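PDB 3ADG: double-stranded RNA-binding protein 1 from Arabidopsis thaliana, which binds double-stranded RNA and assists DICER-LIKE 1 in the accurate processing of primary and precursor microRNAs in the plant nucleus. Local coordinates for residues S7-Y12 against S38-D43; P21-V26 against Q61-V66; V45-L50 against L68-K73. All blocks are in the same frame, centred on the assembly; numbering follows the deposited sequence.

Contact 1. Residues S7-Y12 against S38-D43; sequences SRLQEY and STVILD
The Y12 ring meets the L42 methyl group CD2 along a slanted approach that is neither face-on nor edge-on. CD2 of L42 lies 4.0 Å from Y12 CD2 and 4.1 Å from Y12 CE2, so the CD2-CE2 bond of the ring makes its contact with the strand. Beyond the two segments the same ring meets that of Y16, with the planes about 30° apart, and it also touches L71. The methyl that serves the ring serves a second partner as well: L42 CD2 is 3.9 Å from L9 CD1. L9 and Y12 are three residues apart on the helix and both project at the strand, which puts this single methyl against both of them. The leucines L9 and L42 run past one another in opposite directions and touch through these two methyls. L9 uses its other branch differently, meeting V40 end-on with CD2 at 3.8 Å from V40 CG2.

The contact sets the N-terminal helix of the double-stranded RNA-binding domain on the middle strand of its sheet, in an alpha-beta-beta-beta-alpha fold whose helices both cover one face. The evidence here is the alternation on strand 35-42: V40 and L42 direct their side chains at helix 5-15, while I41 between them turns away. The short axes are 11.0 Å apart at their closest and run within 16° of parallel.

Torsions account for the reach of V40. Its CG2 stands anti to the backbone N and extends to L9, while CG1 takes the crowded position between N and the carbonyl carbon (chi1 67°). No hydrogen bond crosses the interface, and the 169 Å² buried between the segments is apolar packing. P21 and Y23 extend the apolar surface round V40, and L71 of helix 56-71 adjoins L9.

Contact 2. Residues P21-V26 against Q61-V66; sequences PVYEIV and QSAAEV
Van der Waals packing between Y23 and two consecutive alanines, A63 and A64, makes up the direct contact. The A63 methyl sits at the edge of the Y23 ring, near its plane, with CB 4.5 Å from Y23 CE2, a loose approach. A64 is met more closely: its CB lies 3.7 Å from Y23 OH, so a methyl packs against the phenol oxygen. Y23 CG stands beside the backbone N and anti to the carbonyl carbon (chi1 -64°), and the ring extends from strand 22-28 to helix 56-71. The nearest backbones are those of Y23 and A63, whose CA atoms are 8.3 Å apart, and a single aromatic side chain spans that gap where the alanines contribute one carbon each.

Hydrogen bonds between the two segments are absent. Polar links run instead to other parts of the domain: Q61 OE1 accepts from the backbone N of K6, tying helix 56-71 to helix 5-15, and S62 OG bonds L50 N, tying it to the chain after the last strand.

Charge enters through the ring. K6 makes a cation-pi interaction with Y23, so this tyrosine joins the start of helix 5-15 to the sheet as well as touching helix 56-71.

The chemistry is therefore size-matched rather than directional: with 106 Å² buried and no bond to fix the spacing, the small alanine side chains probably allow helix 56-71 to lie close to the Y23 ring.

Contact 3. Residues V45-L50 against L68-K73; sequences VRYNSL and LRELAK
On strand 45-48, an outermost strand of the double-stranded RNA-binding domain's sheet, Y47 packs against E70 and L71 near the C-terminal end of helix 56-71. The tyrosine ring crosses the E70 side chain obliquely: Y47 CE2 is 3.9 Å from E70 CB and 4.0 Å from E70 CG, the latter lying in the ring plane at its edge. The aliphatic part of the glutamate thus does the touching. A bend at chi2 (60°) then leads the carboxylate away from the strand, where OE1 accepts K73 NZ at 2.8 Å on its syn side, 25° out of the carboxylate plane, in a salt bridge within segment 68-73.

In this fold the C-terminal helix runs across the sheet, and Y47 marks where it passes the last strand; V66 and A67 of the same helix also touch the Y47 side chain. L71 closes on the phenol end at about a right angle, its CD2 3.7 Å from Y47 OH. With an alanine here in place of Y47, the E70 methylenes and the L71 methyl would probably lose this ring and hydroxyl as partners, opening a gap between strand and helix.

Overall arrangement
All three contacts lie in one double-stranded RNA-binding domain, the first of the protein's two, and each joins a different strand of the antiparallel sheet to a helix. Contact 1 uses helix 5-15 and the central strand 35-42; contacts 2 and 3 share helix 56-71, which meets strand 22-28 and then strand 45-48. Centres of contacts 1 and 2 are about 7 Å apart, and the centre of contact 3 is about 9 Å from each of theirs. Along the chain contact 2 interleaves with both others, whereas contact 1 closes before contact 3 opens. Strand pairing and the E24-R46 salt bridge connect them, so the two helices and the sheet form one compact unit.

Contact 1. Residues S7-Y12 against S38-D43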
ATOM      1  N   SER A   7      -3.099  -7.747  -4.382  1.00 28.86           N
ATOM      2  CA  SER A   7      -4.226  -8.546  -4.879  1.00 28.18           C
ATOM      3  C   SER A   7      -5.208  -8.981  -3.746  1.00 27.75           C
ATOM      4  O   SER A   7      -6.435  -8.958  -3.944  1.00 27.62           O
ATOM      5  CB  SER A   7      -3.757  -9.717  -5.754  1.00 30.16           C
ATOM      6  OG  SER A   7      -2.888 -10.566  -5.043  1.00 30.40           O
ATOM      7  N   ARG A   8      -4.685  -9.318  -2.555  1.00 27.29           N
ATOM      8  CA  ARG A   8      -5.561  -9.761  -1.442  1.00 28.51           C
ATOM      9  C   ARG A   8      -6.434  -8.593  -0.973  1.00 28.99           C
ATOM     10  O   ARG A   8      -7.603  -8.767  -0.597  1.00 30.34           O
ATOM     11  CB  ARG A   8      -4.739 -10.289  -0.263  1.00 28.67           C
ATOM     12  CG  ARG A   8      -4.141 -11.643  -0.510  1.00 30.00           C
ATOM     13  CD  ARG A   8      -3.463 -12.100   0.764  1.00 33.09           C
ATOM     14  NE  ARG A   8      -2.715 -13.328   0.552  1.00 39.07           N
ATOM     15  CZ  ARG A   8      -1.661 -13.653   1.293  1.00 38.45           C
ATOM     16  NH1 ARG A   8      -1.303 -12.841   2.297  1.00 38.60           N
ATOM     17  NH2 ARG A   8      -0.995 -14.775   1.049  1.00 38.48           N
ATOM     18  N   LEU A   9      -5.875  -7.391  -1.025  1.00 28.50           N
ATOM     19  CA  LEU A   9      -6.619  -6.214  -0.591  1.00 29.00           C
ATOM     20  C   LEU A   9      -7.680  -5.884  -1.640  1.00 29.74           C
ATOM     21  O   LEU A   9      -8.805  -5.523  -1.300  1.00 28.96           O
ATOM     22  CB  LEU A   9      -5.691  -5.019  -0.375  1.00 27.78           C
ATOM     23  CG  LEU A   9      -6.314  -3.811   0.313  1.00 29.05           C
ATOM     24  CD1 LEU A   9      -6.702  -4.183   1.724  1.00 29.08           C
ATOM     25  CD2 LEU A   9      -5.295  -2.658   0.298  1.00 30.70           C
ATOM     26  N   GLN A  10      -7.326  -6.006  -2.921  1.00 29.22           N
ATOM     27  CA  GLN A  10      -8.309  -5.792  -3.991  1.00 30.56           C
ATOM     28  C   GLN A  10      -9.501  -6.757  -3.864  1.00 29.95           C
ATOM     29  O   GLN A  10     -10.661  -6.381  -4.037  1.00 29.62           O
ATOM     30  CB  GLN A  10      -7.637  -5.927  -5.367  1.00 31.88           C
ATOM     31  CG  GLN A  10      -8.631  -5.838  -6.495  1.00 37.88           C
ATOM     32  CD  GLN A  10      -9.469  -4.593  -6.375  1.00 43.78           C
ATOM     33  OE1 GLN A  10     -10.665  -4.658  -6.107  1.00 52.11           O
ATOM     34  NE2 GLN A  10      -8.837  -3.444  -6.541  1.00 49.93           N
ATOM     35  N   GLU A  11      -9.218  -8.004  -3.527  1.00 29.66           N
ATOM     36  CA  GLU A  11     -10.280  -8.988  -3.387  1.00 30.22           C
ATOM     37  C   GLU A  11     -11.206  -8.590  -2.221  1.00 30.56           C
ATOM     38  O   GLU A  11     -12.443  -8.716  -2.320  1.00 29.37           O
ATOM     39  CB  GLU A  11      -9.679 -10.355  -3.131  1.00 30.78           C
ATOM     40  CG  GLU A  11      -9.048 -10.960  -4.363  1.00 34.25           C
ATOM     41  CD  GLU A  11      -8.431 -12.312  -4.077  1.00 37.66           C
ATOM     42  OE1 GLU A  11      -8.833 -12.953  -3.070  1.00 38.33           O
ATOM     43  OE2 GLU A  11      -7.541 -12.722  -4.864  1.00 41.13           O
ATOM     44  N   TYR A  12     -10.586  -8.151  -1.125  1.00 29.71           N
ATOM     45  CA  TYR A  12     -11.307  -7.618   0.032  1.00 29.89           C
ATOM     46  C   TYR A  12     -12.233  -6.458  -0.364  1.00 29.57           C
ATOM     47  O   TYR A  12     -13.440  -6.454  -0.020  1.00 29.32           O
ATOM     48  CB  TYR A  12     -10.331  -7.169   1.125  1.00 30.37           C
ATOM     49  CG  TYR A  12     -11.063  -6.604   2.342  1.00 29.96           C
ATOM     50  CD1 TYR A  12     -11.322  -7.404   3.460  1.00 32.83           C
ATOM     51  CD2 TYR A  12     -11.504  -5.267   2.359  1.00 29.64           C
ATOM     52  CE1 TYR A  12     -12.008  -6.888   4.590  1.00 32.71           C
ATOM     53  CE2 TYR A  12     -12.184  -4.736   3.473  1.00 32.03           C
ATOM     54  CZ  TYR A  12     -12.441  -5.569   4.590  1.00 31.89           C
ATOM     55  OH  TYR A  12     -13.119  -5.059   5.694  1.00 33.44           O
ATOM     56  N   SER A  38       4.533   4.357   0.728  1.00 28.74           N
ATOM     57  CA  SER A  38       3.219   4.434   0.091  1.00 29.50           C
ATOM     58  C   SER A  38       2.112   4.485   1.142  1.00 29.47           C
ATOM     59  O   SER A  38       2.243   3.933   2.233  1.00 29.19           O
ATOM     60  CB  SER A  38       3.003   3.248  -0.865  1.00 29.78           C
ATOM     61  OG  SER A  38       1.696   3.262  -1.399  1.00 30.93           O
ATOM     62  N   THR A  39       1.022   5.145   0.785  1.00 29.30           N
ATOM     63  CA  THR A  39      -0.192   5.134   1.565  1.00 28.98           C
ATOM     64  C   THR A  39      -1.221   4.530   0.654  1.00 28.57           C
ATOM     65  O   THR A  39      -1.318   4.943  -0.513  1.00 28.76           O
ATOM     66  CB  THR A  39      -0.644   6.553   1.982  1.00 28.71           C
ATOM     67  OG1 THR A  39       0.386   7.176   2.754  1.00 30.61           O
ATOM     68  CG2 THR A  39      -1.962   6.496   2.824  1.00 30.76           C
ATOM     69  N   VAL A  40      -1.917   3.519   1.161  1.00 27.99           N
ATOM     70  CA  VAL A  40      -3.087   2.951   0.492  1.00 29.04           C
ATOM     71  C   VAL A  40      -4.332   3.527   1.139  1.00 29.20           C
ATOM     72  O   VAL A  40      -4.425   3.624   2.387  1.00 30.59           O
ATOM     73  CB  VAL A  40      -3.115   1.371   0.424  1.00 27.92           C
ATOM     74  CG1 VAL A  40      -3.263   0.735   1.798  1.00 29.97           C
ATOM     75  CG2 VAL A  40      -4.240   0.864  -0.529  1.00 28.47           C
ATOM     76  N   ILE A  41      -5.287   3.893   0.288  1.00 30.01           N
ATOM     77  CA  ILE A  41      -6.541   4.450   0.729  1.00 30.92           C
ATOM     78  C   ILE A  41      -7.688   3.522   0.321  1.00 31.91           C
ATOM     79  O   ILE A  41      -7.887   3.235  -0.873  1.00 31.55           O
ATOM     80  CB  ILE A  41      -6.743   5.883   0.196  1.00 31.16           C
ATOM     81  CG1 ILE A  41      -5.542   6.768   0.583  1.00 32.22           C
ATOM     82  CG2 ILE A  41      -8.041   6.472   0.723  1.00 31.27           C
ATOM     83  CD1 ILE A  41      -4.490   6.999  -0.559  1.00 32.36           C
ATOM     84  N   LEU A  42      -8.416   3.055   1.332  1.00 32.20           N
ATOM     85  CA  LEU A  42      -9.533   2.125   1.148  1.00 33.78           C
ATOM     86  C   LEU A  42     -10.697   2.535   2.039  1.00 33.75           C
ATOM     87  O   LEU A  42     -10.529   2.738   3.242  1.00 33.40           O
ATOM     88  CB  LEU A  42      -9.096   0.672   1.461  1.00 33.67           C
ATOM     89  CG  LEU A  42     -10.210  -0.390   1.371  1.00 34.61           C
ATOM     90  CD1 LEU A  42     -10.737  -0.559  -0.075  1.00 36.99           C
ATOM     91  CD2 LEU A  42      -9.754  -1.709   2.012  1.00 35.66           C
ATOM     92  N   ASP A  43     -11.881   2.664   1.447  1.00 34.35           N
ATOM     93  CA  ASP A  43     -13.081   3.038   2.213  1.00 35.27           C
ATOM     94  C   ASP A  43     -12.803   4.263   3.097  1.00 34.94           C
ATOM     95  O   ASP A  43     -13.182   4.277   4.271  1.00 35.71           O
ATOM     96  CB  ASP A  43     -13.552   1.847   3.066  1.00 35.78           C
ATOM     97  CG  ASP A  43     -14.985   2.011   3.578  1.00 37.00           C
ATOM     98  OD1 ASP A  43     -15.780   2.735   2.941  1.00 35.14           O
ATOM     99  OD2 ASP A  43     -15.309   1.395   4.617  1.00 38.98           O
TER

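Contact 2. Residues P21-V26 against Q61-V66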
ATOM      1  N   PRO A  21      -8.675  -0.219  -3.931  1.00 30.37           N
ATOM      2  CA  PRO A  21      -7.724   0.582  -3.146  1.00 29.91           C
ATOM      3  C   PRO A  21      -6.900   1.427  -4.086  1.00 30.72           C
ATOM      4  O   PRO A  21      -6.501   0.952  -5.156  1.00 29.81           O
ATOM      5  CB  PRO A  21      -6.810  -0.465  -2.481  1.00 30.61           C
ATOM      6  CG  PRO A  21      -7.603  -1.736  -2.448  1.00 30.24           C
ATOM      7  CD  PRO A  21      -8.563  -1.666  -3.641  1.00 29.47           C
ATOM      8  N   VAL A  22      -6.666   2.680  -3.707  1.00 31.31           N
ATOM      9  CA  VAL A  22      -5.756   3.535  -4.440  1.00 31.47           C
ATOM     10  C   VAL A  22      -4.464   3.773  -3.622  1.00 30.98           C
ATOM     11  O   VAL A  22      -4.497   3.838  -2.411  1.00 31.18           O
ATOM     12  CB  VAL A  22      -6.393   4.887  -4.840  1.00 33.35           C
ATOM     13  CG1 VAL A  22      -6.665   5.792  -3.640  1.00 33.41           C
ATOM     14  CG2 VAL A  22      -5.476   5.600  -5.765  1.00 35.78           C
ATOM     15  N   TYR A  23      -3.359   3.954  -4.335  1.00 30.52           N
ATOM     16  CA  TYR A  23      -2.053   4.107  -3.744  1.00 29.97           C
ATOM     17  C   TYR A  23      -1.477   5.492  -4.026  1.00 30.02           C
ATOM     18  O   TYR A  23      -1.425   5.936  -5.182  1.00 30.73           O
ATOM     19  CB  TYR A  23      -1.114   3.009  -4.268  1.00 29.47           C
ATOM     20  CG  TYR A  23      -1.559   1.644  -3.848  1.00 30.87           C
ATOM     21  CD1 TYR A  23      -2.553   0.976  -4.560  1.00 29.50           C
ATOM     22  CD2 TYR A  23      -1.024   1.040  -2.695  1.00 30.80           C
ATOM     23  CE1 TYR A  23      -2.994  -0.297  -4.154  1.00 26.54           C
ATOM     24  CE2 TYR A  23      -1.447  -0.228  -2.287  1.00 30.56           C
ATOM     25  CZ  TYR A  23      -2.454  -0.872  -3.008  1.00 29.54           C
ATOM     26  OH  TYR A  23      -2.908  -2.103  -2.603  1.00 30.32           O
ATOM     27  N   GLU A  24      -1.051   6.167  -2.964  1.00 30.40           N
ATOM     28  CA  GLU A  24      -0.193   7.338  -3.104  1.00 31.30           C
ATOM     29  C   GLU A  24       1.255   6.845  -2.951  1.00 32.29           C
ATOM     30  O   GLU A  24       1.544   6.022  -2.071  1.00 31.53           O
ATOM     31  CB  GLU A  24      -0.512   8.374  -2.029  1.00 31.47           C
ATOM     32  CG  GLU A  24      -1.838   9.097  -2.164  1.00 32.47           C
ATOM     33  CD  GLU A  24      -2.182   9.860  -0.896  1.00 32.89           C
ATOM     34  OE1 GLU A  24      -3.288  10.395  -0.820  1.00 32.81           O
ATOM     35  OE2 GLU A  24      -1.329   9.902   0.025  1.00 34.77           O
ATOM     36  N   ILE A  25       2.127   7.291  -3.854  1.00 32.89           N
ATOM     37  CA  ILE A  25       3.549   6.944  -3.845  1.00 33.59           C
ATOM     38  C   ILE A  25       4.346   8.211  -3.483  1.00 33.06           C
ATOM     39  O   ILE A  25       4.209   9.239  -4.145  1.00 31.13           O
ATOM     40  CB  ILE A  25       4.020   6.413  -5.248  1.00 34.69           C
ATOM     41  CG1 ILE A  25       3.189   5.184  -5.700  1.00 34.70           C
ATOM     42  CG2 ILE A  25       5.518   6.121  -5.259  1.00 35.22           C
ATOM     43  CD1 ILE A  25       3.284   4.856  -7.191  1.00 33.97           C
ATOM     44  N   VAL A  26       5.160   8.129  -2.435  1.00 32.91           N
ATOM     45  CA  VAL A  26       6.078   9.197  -2.059  1.00 33.48           C
ATOM     46  C   VAL A  26       7.536   8.792  -2.347  1.00 33.08           C
ATOM     47  O   VAL A  26       7.995   7.698  -1.981  1.00 33.51           O
ATOM     48  CB  VAL A  26       5.891   9.649  -0.568  1.00 33.42           C
ATOM     49  CG1 VAL A  26       7.028  10.598  -0.116  1.00 33.25           C
ATOM     50  CG2 VAL A  26       4.549  10.345  -0.409  1.00 35.76           C
ATOM     51  N   GLN A  61       3.070  -2.740  -1.811  1.00 26.84           N
ATOM     52  CA  GLN A  61       2.848  -4.029  -1.175  1.00 26.59           C
ATOM     53  C   GLN A  61       2.876  -3.908   0.353  1.00 27.65           C
ATOM     54  O   GLN A  61       2.095  -4.566   1.036  1.00 29.04           O
ATOM     55  CB  GLN A  61       3.836  -5.064  -1.648  1.00 27.94           C
ATOM     56  CG  GLN A  61       3.612  -5.441  -3.089  1.00 25.02           C
ATOM     57  CD  GLN A  61       2.399  -6.354  -3.322  1.00 28.53           C
ATOM     58  OE1 GLN A  61       1.709  -6.782  -2.364  1.00 27.52           O
ATOM     59  NE2 GLN A  61       2.134  -6.654  -4.615  1.00 27.82           N
ATOM     60  N   SER A  62       3.797  -3.100   0.880  1.00 27.07           N
ATOM     61  CA  SER A  62       3.927  -2.905   2.339  1.00 27.54           C
ATOM     62  C   SER A  62       2.656  -2.205   2.906  1.00 27.21           C
ATOM     63  O   SER A  62       2.133  -2.619   3.951  1.00 27.31           O
ATOM     64  CB  SER A  62       5.201  -2.117   2.642  1.00 27.37           C
ATOM     65  OG  SER A  62       5.278  -1.737   4.026  1.00 28.08           O
ATOM     66  N   ALA A  63       2.181  -1.188   2.191  1.00 27.41           N
ATOM     67  CA  ALA A  63       0.950  -0.462   2.552  1.00 25.98           C
ATOM     68  C   ALA A  63      -0.233  -1.458   2.593  1.00 26.17           C
ATOM     69  O   ALA A  63      -1.042  -1.411   3.546  1.00 26.61           O
ATOM     70  CB  ALA A  63       0.659   0.670   1.547  1.00 27.04           C
ATOM     71  N   ALA A  64      -0.329  -2.322   1.565  1.00 21.33           N
ATOM     72  CA  ALA A  64      -1.430  -3.308   1.466  1.00 20.31           C
ATOM     73  C   ALA A  64      -1.348  -4.292   2.634  1.00 19.66           C
ATOM     74  O   ALA A  64      -2.365  -4.597   3.255  1.00 18.83           O
ATOM     75  CB  ALA A  64      -1.390  -4.036   0.124  1.00 21.27           C
ATOM     76  N   GLU A  65      -0.126  -4.702   2.992  1.00 17.44           N
ATOM     77  CA  GLU A  65       0.073  -5.586   4.131  1.00 18.03           C
ATOM     78  C   GLU A  65      -0.473  -4.946   5.419  1.00 17.49           C
ATOM     79  O   GLU A  65      -1.186  -5.591   6.199  1.00 19.02           O
ATOM     80  CB  GLU A  65       1.551  -5.893   4.329  1.00 17.16           C
ATOM     81  CG  GLU A  65       1.747  -6.793   5.590  1.00 18.72           C
ATOM     82  CD  GLU A  65       3.182  -7.130   5.900  1.00 21.84           C
ATOM     83  OE1 GLU A  65       3.387  -7.870   6.891  1.00 21.65           O
ATOM     84  OE2 GLU A  65       4.070  -6.721   5.139  1.00 21.96           O
ATOM     85  N   VAL A  66      -0.107  -3.682   5.631  1.00 17.44           N
ATOM     86  CA  VAL A  66      -0.562  -2.921   6.815  1.00 18.47           C
ATOM     87  C   VAL A  66      -2.082  -2.863   6.846  1.00 19.12           C
ATOM     88  O   VAL A  66      -2.694  -3.144   7.878  1.00 17.95           O
ATOM     89  CB  VAL A  66       0.049  -1.507   6.853  1.00 18.12           C
ATOM     90  CG1 VAL A  66      -0.614  -0.639   7.938  1.00 20.64           C
ATOM     91  CG2 VAL A  66       1.611  -1.631   7.071  1.00 19.58           C
TER

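Contact 3. Residues V45-L50 against L68-K73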
ATOM      1  N   VAL A  45     -10.173   5.167   4.549  1.00 33.27           N
ATOM      2  CA  VAL A  45      -9.160   4.912   5.572  1.00 33.32           C
ATOM      3  C   VAL A  45      -7.761   4.853   4.938  1.00 32.66           C
ATOM      4  O   VAL A  45      -7.561   4.188   3.913  1.00 33.16           O
ATOM      5  CB  VAL A  45      -9.423   3.579   6.339  1.00 33.42           C
ATOM      6  CG1 VAL A  45      -8.453   3.474   7.540  1.00 34.24           C
ATOM      7  CG2 VAL A  45     -10.895   3.476   6.824  1.00 34.49           C
ATOM      8  N   ARG A  46      -6.804   5.550   5.558  1.00 32.14           N
ATOM      9  CA  ARG A  46      -5.421   5.628   5.056  1.00 31.17           C
ATOM     10  C   ARG A  46      -4.483   4.703   5.831  1.00 31.03           C
ATOM     11  O   ARG A  46      -4.398   4.771   7.047  1.00 31.00           O
ATOM     12  CB  ARG A  46      -4.895   7.056   5.151  1.00 31.51           C
ATOM     13  CG  ARG A  46      -5.719   8.083   4.361  1.00 30.31           C
ATOM     14  CD  ARG A  46      -5.207   9.528   4.559  1.00 31.90           C
ATOM     15  NE  ARG A  46      -3.772   9.680   4.262  1.00 33.00           N
ATOM     16  CZ  ARG A  46      -3.297   9.920   3.045  1.00 31.64           C
ATOM     17  NH1 ARG A  46      -4.141  10.007   2.008  1.00 31.21           N
ATOM     18  NH2 ARG A  46      -1.994  10.041   2.863  1.00 32.09           N
ATOM     19  N   TYR A  47      -3.740   3.866   5.119  1.00 29.98           N
ATOM     20  CA  TYR A  47      -2.813   2.934   5.797  1.00 29.48           C
ATOM     21  C   TYR A  47      -1.456   3.156   5.207  1.00 28.77           C
ATOM     22  O   TYR A  47      -1.328   3.162   3.988  1.00 29.20           O
ATOM     23  CB  TYR A  47      -3.219   1.488   5.549  1.00 30.18           C
ATOM     24  CG  TYR A  47      -4.661   1.154   5.876  1.00 29.21           C
ATOM     25  CD1 TYR A  47      -5.654   1.275   4.913  1.00 28.19           C
ATOM     26  CD2 TYR A  47      -5.025   0.709   7.158  1.00 30.23           C
ATOM     27  CE1 TYR A  47      -6.973   0.957   5.212  1.00 30.41           C
ATOM     28  CE2 TYR A  47      -6.339   0.360   7.456  1.00 31.13           C
ATOM     29  CZ  TYR A  47      -7.307   0.503   6.478  1.00 30.59           C
ATOM     30  OH  TYR A  47      -8.600   0.169   6.745  1.00 33.81           O
ATOM     31  N   ASN A  48      -0.442   3.280   6.060  1.00 29.39           N
ATOM     32  CA  ASN A  48       0.865   3.662   5.603  1.00 30.76           C
ATOM     33  C   ASN A  48       1.837   2.488   5.586  1.00 30.60           C
ATOM     34  O   ASN A  48       1.885   1.700   6.517  1.00 30.24           O
ATOM     35  CB  ASN A  48       1.388   4.807   6.457  1.00 31.19           C
ATOM     36  CG  ASN A  48       0.648   6.101   6.162  1.00 34.03           C
ATOM     37  OD1 ASN A  48      -0.320   6.472   6.848  1.00 37.49           O
ATOM     38  ND2 ASN A  48       1.052   6.754   5.106  1.00 33.05           N
ATOM     39  N   SER A  49       2.572   2.365   4.491  1.00 30.68           N
ATOM     40  CA  SER A  49       3.707   1.430   4.434  1.00 30.58           C
ATOM     41  C   SER A  49       4.847   1.826   5.376  1.00 30.25           C
ATOM     42  O   SER A  49       4.959   2.979   5.881  1.00 28.83           O
ATOM     43  CB  SER A  49       4.265   1.388   3.010  1.00 30.26           C
ATOM     44  OG  SER A  49       5.057   2.553   2.776  1.00 29.61           O
ATOM     45  N   LEU A  50       5.748   0.858   5.566  1.00 30.69           N
ATOM     46  CA  LEU A  50       7.076   1.133   6.087  1.00 32.06           C
ATOM     47  C   LEU A  50       7.846   2.108   5.162  1.00 31.76           C
ATOM     48  O   LEU A  50       7.540   2.196   3.966  1.00 31.56           O
ATOM     49  CB  LEU A  50       7.846  -0.174   6.225  1.00 31.67           C
ATOM     50  CG  LEU A  50       7.430  -1.043   7.422  1.00 36.05           C
ATOM     51  CD1 LEU A  50       8.357  -2.241   7.511  1.00 36.37           C
ATOM     52  CD2 LEU A  50       7.411  -0.241   8.732  1.00 37.46           C
ATOM     53  N   LEU A  68      -4.334  -4.888   5.375  1.00 18.89           N
ATOM     54  CA  LEU A  68      -4.888  -6.222   5.640  1.00 18.31           C
ATOM     55  C   LEU A  68      -4.815  -6.568   7.143  1.00 19.70           C
ATOM     56  O   LEU A  68      -5.786  -7.046   7.732  1.00 19.29           O
ATOM     57  CB  LEU A  68      -4.225  -7.301   4.759  1.00 19.54           C
ATOM     58  CG  LEU A  68      -4.443  -7.264   3.248  1.00 16.15           C
ATOM     59  CD1 LEU A  68      -3.385  -8.101   2.504  1.00 19.55           C
ATOM     60  CD2 LEU A  68      -5.923  -7.694   2.884  1.00 19.50           C
ATOM     61  N   ARG A  69      -3.653  -6.313   7.757  1.00 19.22           N
ATOM     62  CA  ARG A  69      -3.467  -6.601   9.179  1.00 20.81           C
ATOM     63  C   ARG A  69      -4.485  -5.820  10.039  1.00 22.25           C
ATOM     64  O   ARG A  69      -5.075  -6.384  10.956  1.00 23.25           O
ATOM     65  CB  ARG A  69      -2.051  -6.244   9.618  1.00 20.57           C
ATOM     66  CG  ARG A  69      -1.017  -7.251   9.116  1.00 19.92           C
ATOM     67  CD  ARG A  69       0.373  -6.942   9.660  1.00 20.10           C
ATOM     68  NE  ARG A  69       1.372  -7.861   9.116  1.00 22.56           N
ATOM     69  CZ  ARG A  69       1.607  -9.092   9.563  1.00 22.40           C
ATOM     70  NH1 ARG A  69       0.919  -9.606  10.582  1.00 22.39           N
ATOM     71  NH2 ARG A  69       2.537  -9.815   8.976  1.00 21.59           N
ATOM     72  N   GLU A  70      -4.698  -4.553   9.695  1.00 22.65           N
ATOM     73  CA  GLU A  70      -5.558  -3.692  10.487  1.00 24.16           C
ATOM     74  C   GLU A  70      -7.027  -4.092  10.273  1.00 24.29           C
ATOM     75  O   GLU A  70      -7.783  -4.181  11.225  1.00 24.00           O
ATOM     76  CB  GLU A  70      -5.306  -2.235  10.132  1.00 25.55           C
ATOM     77  CG  GLU A  70      -5.958  -1.219  11.080  1.00 29.80           C
ATOM     78  CD  GLU A  70      -5.480  -1.344  12.540  1.00 35.15           C
ATOM     79  OE1 GLU A  70      -4.291  -1.639  12.777  1.00 37.83           O
ATOM     80  OE2 GLU A  70      -6.311  -1.134  13.453  1.00 42.49           O
ATOM     81  N   LEU A  71      -7.404  -4.392   9.030  1.00 24.11           N
ATOM     82  CA  LEU A  71      -8.779  -4.814   8.742  1.00 25.40           C
ATOM     83  C   LEU A  71      -9.188  -6.077   9.539  1.00 26.09           C
ATOM     84  O   LEU A  71     -10.381  -6.286   9.811  1.00 26.26           O
ATOM     85  CB  LEU A  71      -8.975  -5.001   7.235  1.00 24.82           C
ATOM     86  CG  LEU A  71      -8.992  -3.719   6.387  1.00 24.72           C
ATOM     87  CD1 LEU A  71      -8.628  -4.022   4.906  1.00 25.48           C
ATOM     88  CD2 LEU A  71     -10.384  -3.034   6.494  1.00 26.30           C
ATOM     89  N   ALA A  72      -8.199  -6.900   9.932  1.00 26.16           N
ATOM     90  CA  ALA A  72      -8.463  -8.144  10.694  1.00 27.53           C
ATOM     91  C   ALA A  72      -8.665  -7.972  12.222  1.00 28.07           C
ATOM     92  O   ALA A  72      -9.195  -8.868  12.886  1.00 29.05           O
ATOM     93  CB  ALA A  72      -7.356  -9.176  10.412  1.00 28.18           C
ATOM     94  N   LYS A  73      -8.248  -6.835  12.778  1.00 27.78           N
ATOM     95  CA  LYS A  73      -8.208  -6.633  14.229  1.00 27.44           C
ATOM     96  C   LYS A  73      -9.620  -6.439  14.847  1.00 26.70           C
ATOM     97  O   LYS A  73      -9.827  -6.648  16.036  1.00 26.14           O
ATOM     98  CB  LYS A  73      -7.329  -5.432  14.547  1.00 28.19           C
ATOM     99  CG  LYS A  73      -5.837  -5.651  14.341  1.00 31.23           C
ATOM    100  CD  LYS A  73      -5.120  -4.330  14.534  1.00 33.79           C
ATOM    101  CE  LYS A  73      -3.613  -4.520  14.607  1.00 39.40           C
ATOM    102  NZ  LYS A  73      -2.952  -3.191  14.721  1.00 38.35           N
ATOM    103  OXT LYS A  73     -10.596  -6.073  14.173  1.00 25.43           O
TER